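Local structure of CELL WALL surface anchor family protein (Streptococcus pneumoniae, 2WW8) at residues D422-L426 against W521-N526. The protein serves as the adhesin of the pneumococcal pilus, a cell-wall-anchored surface protein that probably attaches the bacterium to host tissue through an integrin-like domain. Sequence-based numbering, arbitrary orientation.
Sequences DGILL and WYYNGN. With CA (calcium ion), chain C.
Asn526 uses both ends of its side-chain amide to hold the loop 422-426 against helix 516-526. Its OD1 accepts from Leu426 N at 2.8 Å, while its ND2 donates to Ile424 O, also at 2.8 Å but bent at the hydrogen (141°). The second N-H of ND2 turns back on its own helix and meets Tyr522 O at 2.9 Å, on a lone pair in the carbonyl plane. Three bonds therefore fix the rotation of this amide. Five residues earlier, Trp521 O takes Ile424 N at 3.0 Å on one face of its carbonyl plane and the helical Gly525 N on the opposite face. The backbones are nearest at Gly423 and Trp521, where Gly423 CA lies 3.3 Å from Trp521 O; Gly423 and Gly525 let them meet directly. At the far end, Asn524 ND2 bonds almost straight to Asp422 O (3.0 Å), and the Asp422 carboxylate stacks on the Asn524 amide with the planes 24° apart. With CG tucked between backbone N and carbonyl carbon (chi1 58°), Asp422 also turns OD1 to a water that bridges to Asn524 O. Apolar contacts flank the polar row: Ile424 CD1 rests 3.6 Å from Trp521 CE3, and Leu426 runs alongside the Tyr522 ring, pointing the same way. Asn526 O also binds the calcium ion at 2.3 Å, with Asp367, Asp530 and three waters, so one residue joins the loop to the metal site. Farther out, Phe415 of helix 407-416 packs edge-to-face with Trp521. Leu426 and Tyr522 reach Met364 of helix 359-373, placing the contact beside both helices, just ahead of strand 533-539 of the parallel sheet, an arrangement consistent with a von Willebrand A (integrin I-type) domain.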
# COMPACT_ATOMS: atom_id res chain seq x y z
N ASP A 422 -39.45 45.47 -2.74
CA ASP A 422 -39.99 44.43 -1.85
C ASP A 422 -39.18 44.21 -0.58
O ASP A 422 -39.40 43.23 0.16
CB ASP A 422 -40.13 43.07 -2.54
CG ASP A 422 -38.81 42.52 -3.12
OD1 ASP A 422 -37.78 43.19 -2.90
OD2 ASP A 422 -38.78 41.46 -3.81
N GLY A 423 -38.22 45.11 -0.32
CA GLY A 423 -37.30 44.93 0.78
C GLY A 423 -36.71 46.22 1.27
O GLY A 423 -37.18 47.29 0.89
N ILE A 424 -35.70 46.10 2.11
CA ILE A 424 -35.10 47.24 2.76
C ILE A 424 -33.58 47.16 2.58
O ILE A 424 -32.97 46.17 2.90
CB ILE A 424 -35.49 47.30 4.28
CG1 ILE A 424 -37.03 47.43 4.43
CG2 ILE A 424 -34.79 48.51 4.96
CD1 ILE A 424 -37.52 47.22 5.90
N LEU A 425 -32.98 48.24 2.09
CA LEU A 425 -31.53 48.36 1.96
C LEU A 425 -30.84 48.31 3.31
O LEU A 425 -31.36 48.80 4.31
CB LEU A 425 -31.23 49.70 1.32
CG LEU A 425 -31.58 49.80 -0.17
CD1 LEU A 425 -30.96 51.07 -0.67
CD2 LEU A 425 -31.04 48.64 -0.98
N LEU A 426 -29.64 47.75 3.32
CA LEU A 426 -28.93 47.63 4.59
C LEU A 426 -28.72 48.98 5.30
O LEU A 426 -28.76 49.06 6.54
CB LEU A 426 -27.58 46.92 4.41
CG LEU A 426 -26.82 46.48 5.68
CD1 LEU A 426 -27.62 45.65 6.66
CD2 LEU A 426 -25.47 45.81 5.27
N TRP A 521 -37.14 41.11 4.53
CA TRP A 521 -36.93 42.36 3.82
C TRP A 521 -35.46 42.67 3.59
O TRP A 521 -35.11 43.22 2.51
CB TRP A 521 -37.62 43.51 4.58
CG TRP A 521 -39.09 43.35 4.64
CD1 TRP A 521 -39.90 42.77 3.71
CD2 TRP A 521 -39.95 43.86 5.66
NE1 TRP A 521 -41.21 42.87 4.11
CE2 TRP A 521 -41.27 43.50 5.32
CE3 TRP A 521 -39.73 44.54 6.85
CZ2 TRP A 521 -42.36 43.84 6.11
CZ3 TRP A 521 -40.82 44.87 7.65
CH2 TRP A 521 -42.10 44.52 7.28
N TYR A 522 -34.63 42.37 4.60
CA TYR A 522 -33.18 42.50 4.49
C TYR A 522 -32.70 41.65 3.26
O TYR A 522 -31.94 42.11 2.39
CB TYR A 522 -32.40 42.07 5.74
CG TYR A 522 -30.95 41.77 5.30
CD1 TYR A 522 -30.04 42.78 4.96
CD2 TYR A 522 -30.54 40.46 5.12
CE1 TYR A 522 -28.75 42.45 4.51
CE2 TYR A 522 -29.27 40.10 4.65
CZ TYR A 522 -28.40 41.13 4.38
OH TYR A 522 -27.15 40.82 3.90
N TYR A 523 -33.16 40.40 3.21
CA TYR A 523 -32.74 39.46 2.16
C TYR A 523 -33.16 40.00 0.78
O TYR A 523 -32.32 40.09 -0.14
CB TYR A 523 -33.36 38.07 2.40
CG TYR A 523 -32.93 37.04 1.37
CD1 TYR A 523 -33.59 36.91 0.15
CD2 TYR A 523 -31.85 36.19 1.63
CE1 TYR A 523 -33.20 35.94 -0.83
CE2 TYR A 523 -31.48 35.22 0.71
CZ TYR A 523 -32.13 35.12 -0.50
OH TYR A 523 -31.65 34.16 -1.39
N ASN A 524 -34.43 40.35 0.64
CA ASN A 524 -34.96 40.89 -0.62
C ASN A 524 -34.19 42.13 -1.06
O ASN A 524 -33.95 42.34 -2.26
CB ASN A 524 -36.43 41.33 -0.47
CG ASN A 524 -37.37 40.14 -0.36
OD1 ASN A 524 -36.99 39.01 -0.68
ND2 ASN A 524 -38.59 40.39 0.09
N GLY A 525 -33.84 42.95 -0.08
CA GLY A 525 -33.20 44.22 -0.43
C GLY A 525 -31.72 44.15 -0.80
O GLY A 525 -31.24 44.99 -1.54
N ASN A 526 -30.99 43.16 -0.26
CA ASN A 526 -29.52 43.17 -0.30
C ASN A 526 -28.87 41.87 -0.74
O ASN A 526 -27.65 41.83 -0.97
CB ASN A 526 -29.00 43.43 1.14
CG ASN A 526 -29.54 44.75 1.69
OD1 ASN A 526 -29.07 45.82 1.32
ND2 ASN A 526 -30.65 44.66 2.40
CA CA C . -25.54 42.38 -1.56
O HOH W 1 -35.43 44.46 -3.39
O HOH W 2 -25.86 44.51 -0.56
O HOH W 3 -23.45 43.15 -2.50
O HOH W 4 -26.65 43.83 -3.19